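Local coordinates for long form salivary protein D7L1 (Aedes aegypti, PDB 3DXL) that binds and sequesters biogenic amines and leukotrienes of the vertebrate host, modulating blood feeding by the female mosquito, at residues Lys150-Glu155 with Tyr266-Ser271. Numbering follows the deposited sequence.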
ATOM      1  N   LYS A 150      -3.868 -12.164   1.722  1.00  9.32           N
ATOM      2  CA  LYS A 150      -4.145 -13.028   0.570  1.00  9.67           C
ATOM      3  C   LYS A 150      -5.497 -12.740  -0.103  1.00  8.91           C
ATOM      4  O   LYS A 150      -5.977 -13.547  -0.915  1.00 10.98           O
ATOM      5  CB  LYS A 150      -4.009 -14.519   0.930  1.00 10.57           C
ATOM      6  CG  LYS A 150      -2.675 -14.915   1.579  1.00 12.48           C
ATOM      7  CD  LYS A 150      -1.484 -14.810   0.623  1.00 15.49           C
ATOM      8  CE  LYS A 150      -1.527 -15.870  -0.487  1.00 16.83           C
ATOM      9  NZ  LYS A 150      -1.506 -17.285   0.006  1.00 17.61           N
ATOM     10  N   GLN A 151      -6.090 -11.586   0.201  1.00  8.51           N
ATOM     11  CA  GLN A 151      -7.361 -11.197  -0.409  1.00  8.83           C
ATOM     12  C   GLN A 151      -7.146 -10.123  -1.478  1.00  8.65           C
ATOM     13  O   GLN A 151      -6.505  -9.111  -1.233  1.00  8.71           O
ATOM     14  CB  GLN A 151      -8.348 -10.704   0.652  1.00  9.13           C
ATOM     15  CG  GLN A 151      -9.705 -10.326   0.069  1.00  9.72           C
ATOM     16  CD  GLN A 151     -10.682  -9.816   1.107  1.00  9.19           C
ATOM     17  OE1 GLN A 151     -10.296  -9.206   2.111  1.00  9.84           O
ATOM     18  NE2 GLN A 151     -11.973 -10.041   0.849  1.00  9.60           N
ATOM     19  N   SER A 152      -7.691 -10.340  -2.672  1.00  8.63           N
ATOM     20  CA  SER A 152      -7.721  -9.274  -3.668  1.00  8.37           C
ATOM     21  C   SER A 152      -8.271  -7.994  -3.051  1.00  8.30           C
ATOM     22  O   SER A 152      -9.335  -8.018  -2.421  1.00  8.63           O
ATOM     23  CB  SER A 152      -8.640  -9.686  -4.804  1.00  8.97           C
ATOM     24  OG  SER A 152      -8.939  -8.576  -5.634  1.00  9.41           O
ATOM     25  N   TYR A 153      -7.578  -6.871  -3.224  1.00  8.01           N
ATOM     26  CA  TYR A 153      -8.110  -5.627  -2.684  1.00  8.34           C
ATOM     27  C   TYR A 153      -9.430  -5.259  -3.367  1.00  8.37           C
ATOM     28  O   TYR A 153     -10.344  -4.723  -2.746  1.00  8.76           O
ATOM     29  CB  TYR A 153      -7.109  -4.458  -2.758  1.00  8.79           C
ATOM     30  CG  TYR A 153      -7.376  -3.447  -1.660  1.00  8.56           C
ATOM     31  CD1 TYR A 153      -6.601  -3.437  -0.501  1.00  9.06           C
ATOM     32  CD2 TYR A 153      -8.439  -2.543  -1.744  1.00  9.27           C
ATOM     33  CE1 TYR A 153      -6.864  -2.551   0.532  1.00  8.90           C
ATOM     34  CE2 TYR A 153      -8.719  -1.657  -0.727  1.00  8.45           C
ATOM     35  CZ  TYR A 153      -7.927  -1.665   0.419  1.00  8.49           C
ATOM     36  OH  TYR A 153      -8.199  -0.792   1.448  1.00  9.76           O
ATOM     37  N   PHE A 154      -9.515  -5.536  -4.665  1.00  8.77           N
ATOM     38  CA  PHE A 154     -10.747  -5.276  -5.411  1.00  8.68           C
ATOM     39  C   PHE A 154     -11.914  -6.064  -4.811  1.00  8.88           C
ATOM     40  O   PHE A 154     -13.003  -5.517  -4.631  1.00  9.18           O
ATOM     41  CB  PHE A 154     -10.576  -5.633  -6.895  1.00  9.02           C
ATOM     42  CG  PHE A 154      -9.710  -4.672  -7.685  1.00  9.26           C
ATOM     43  CD1 PHE A 154     -10.183  -4.167  -8.894  1.00 10.15           C
ATOM     44  CD2 PHE A 154      -8.428  -4.312  -7.278  1.00 10.39           C
ATOM     45  CE1 PHE A 154      -9.418  -3.303  -9.663  1.00 11.47           C
ATOM     46  CE2 PHE A 154      -7.649  -3.437  -8.066  1.00  9.70           C
ATOM     47  CZ  PHE A 154      -8.148  -2.939  -9.259  1.00  9.92           C
ATOM     48  N   GLU A 155     -11.692  -7.341  -4.510  1.00  9.03           N
ATOM     49  CA  GLU A 155     -12.731  -8.161  -3.892  1.00  9.80           C
ATOM     50  C   GLU A 155     -13.137  -7.653  -2.524  1.00  9.85           C
ATOM     51  O   GLU A 155     -14.315  -7.677  -2.183  1.00 10.27           O
ATOM     52  CB  GLU A 155     -12.313  -9.618  -3.841  1.00 10.58           C
ATOM     53  CG  GLU A 155     -12.246 -10.212  -5.218  1.00 12.83           C
ATOM     54  CD  GLU A 155     -11.936 -11.682  -5.223  1.00 16.88           C
ATOM     55  OE1 GLU A 155     -11.880 -12.308  -4.138  1.00 19.05           O
ATOM     56  OE2 GLU A 155     -11.758 -12.216  -6.337  1.00 18.73           O
ATOM     57  N   TYR A 266      -3.645  -6.143 -13.940  1.00  8.05           N
ATOM     58  CA  TYR A 266      -2.473  -6.786 -13.347  1.00  8.30           C
ATOM     59  C   TYR A 266      -2.265  -6.338 -11.894  1.00  8.15           C
ATOM     60  O   TYR A 266      -1.867  -7.142 -11.041  1.00  8.71           O
ATOM     61  CB  TYR A 266      -1.224  -6.526 -14.182  1.00  9.27           C
ATOM     62  CG  TYR A 266       0.002  -7.328 -13.777  1.00  8.91           C
ATOM     63  CD1 TYR A 266      -0.089  -8.685 -13.454  1.00  9.83           C
ATOM     64  CD2 TYR A 266       1.267  -6.729 -13.756  1.00  9.79           C
ATOM     65  CE1 TYR A 266       1.044  -9.413 -13.104  1.00 10.53           C
ATOM     66  CE2 TYR A 266       2.399  -7.459 -13.417  1.00 10.25           C
ATOM     67  CZ  TYR A 266       2.278  -8.793 -13.096  1.00 11.07           C
ATOM     68  OH  TYR A 266       3.389  -9.531 -12.771  1.00 12.06           O
ATOM     69  N   ARG A 267      -2.583  -5.079 -11.604  1.00  7.94           N
ATOM     70  CA  ARG A 267      -2.551  -4.619 -10.221  1.00  8.31           C
ATOM     71  C   ARG A 267      -3.521  -5.411  -9.353  1.00  7.84           C
ATOM     72  O   ARG A 267      -3.176  -5.763  -8.216  1.00  8.46           O
ATOM     73  CB  ARG A 267      -2.817  -3.119 -10.118  1.00  8.31           C
ATOM     74  CG  ARG A 267      -2.758  -2.582  -8.675  1.00  8.54           C
ATOM     75  CD  ARG A 267      -1.428  -2.914  -7.997  1.00  8.85           C
ATOM     76  NE  ARG A 267      -1.296  -2.382  -6.642  1.00  8.75           N
ATOM     77  CZ  ARG A 267      -0.863  -1.159  -6.353  1.00  8.97           C
ATOM     78  NH1 ARG A 267      -0.560  -0.297  -7.325  1.00  9.37           N
ATOM     79  NH2 ARG A 267      -0.715  -0.798  -5.079  1.00  8.84           N
ATOM     80  N   GLU A 268      -4.720  -5.698  -9.861  1.00  8.33           N
ATOM     81  CA  GLU A 268      -5.662  -6.501  -9.078  1.00  8.34           C
ATOM     82  C   GLU A 268      -5.049  -7.862  -8.727  1.00  8.35           C
ATOM     83  O   GLU A 268      -5.166  -8.331  -7.589  1.00  8.45           O
ATOM     84  CB  GLU A 268      -6.990  -6.686  -9.820  1.00  8.91           C
ATOM     85  CG  GLU A 268      -8.075  -7.414  -8.997  1.00  9.54           C
ATOM     86  CD  GLU A 268      -7.964  -8.945  -8.992  1.00 10.31           C
ATOM     87  OE1 GLU A 268      -7.501  -9.526  -9.995  1.00 11.37           O
ATOM     88  OE2 GLU A 268      -8.353  -9.568  -7.975  1.00 10.83           O
ATOM     89  N   VAL A 269      -4.413  -8.496  -9.705  1.00  8.35           N
ATOM     90  CA  VAL A 269      -3.772  -9.785  -9.498  1.00  8.96           C
ATOM     91  C   VAL A 269      -2.705  -9.684  -8.406  1.00  8.89           C
ATOM     92  O   VAL A 269      -2.661 -10.492  -7.467  1.00  9.19           O
ATOM     93  CB  VAL A 269      -3.158 -10.324 -10.813  1.00  9.43           C
ATOM     94  CG1 VAL A 269      -2.287 -11.550 -10.552  1.00 10.65           C
ATOM     95  CG2 VAL A 269      -4.265 -10.680 -11.805  1.00 10.74           C
ATOM     96  N   ARG A 270      -1.847  -8.674  -8.507  1.00  8.92           N
ATOM     97  CA  ARG A 270      -0.767  -8.511  -7.545  1.00  9.15           C
ATOM     98  C   ARG A 270      -1.290  -8.109  -6.164  1.00  8.67           C
ATOM     99  O   ARG A 270      -0.646  -8.411  -5.147  1.00  9.55           O
ATOM    100  CB  ARG A 270       0.281  -7.537  -8.079  1.00  8.91           C
ATOM    101  CG  ARG A 270       1.023  -8.117  -9.277  1.00  9.86           C
ATOM    102  CD  ARG A 270       2.148  -7.237  -9.771  1.00 10.80           C
ATOM    103  NE  ARG A 270       1.615  -6.082 -10.484  1.00 11.19           N
ATOM    104  CZ  ARG A 270       1.579  -4.842  -9.996  1.00 11.15           C
ATOM    105  NH1 ARG A 270       2.063  -4.578  -8.785  1.00 12.37           N
ATOM    106  NH2 ARG A 270       1.051  -3.860 -10.720  1.00 11.83           N
ATOM    107  N   SER A 271      -2.461  -7.468  -6.102  1.00  8.44           N
ATOM    108  CA  SER A 271      -3.048  -7.082  -4.811  1.00  8.60           C
ATOM    109  C   SER A 271      -3.498  -8.293  -4.004  1.00  8.55           C
ATOM    110  O   SER A 271      -3.727  -8.187  -2.798  1.00  9.05           O
ATOM    111  CB  SER A 271      -4.216  -6.101  -4.959  1.00  8.95           C
ATOM    112  OG  SER A 271      -5.422  -6.771  -5.305  1.00  8.71           O
TER
HETATM  113  O   HOH W   1     -11.058 -10.432  -8.473  1.00 20.57           O
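Ser152 OG donates a hydrogen bond to Glu268 OE2 at 2.6 Å, meeting the lone pair of OE2 that faces away from the other carboxylate oxygen. The same OG accepts a nearly straight bond from Glu155 N at 3.2 Å, which makes Ser152 the N-cap of helix 153-161. Swinging OG anti to the backbone N (chi1 167°) lets it serve both partners. A second serine reaches back from helix 257-271: Ser271 OG accepts a hydrogen bond from Tyr153 N at 3.0 Å and donates to Glu268 O, one turn earlier, at 2.8 Å. Two first-turn amides of helix 153-161 thus end on serine hydroxyls, one from each segment. The helices belong to the C-terminal half of this two-domain, all-helical D7 relative of the odorant-binding proteins, the half that takes up biogenic amines; Glu268 is a noradrenaline-binding residue, as are nearby Glu158 and Asp265. Before its carboxylate, the aliphatic part of Glu268 lies across one face of the Phe154 ring. CB sits over the ring centre in a CH-pi contact, 3.7 Å from the centroid, and CG meets Phe154 CG at 3.5 Å. A bend at chi2 (-82°) turns the carboxylate off this line to Ser152, its plane standing 84° from the ring. Phe264 packs edge-to-face with Phe154. Gln272 NE2 also binds Glu268 OE2, and a water donates to it at 2.9 Å while donating to Glu155 OE2, where it would probably soften any repulsion between the two carboxylates.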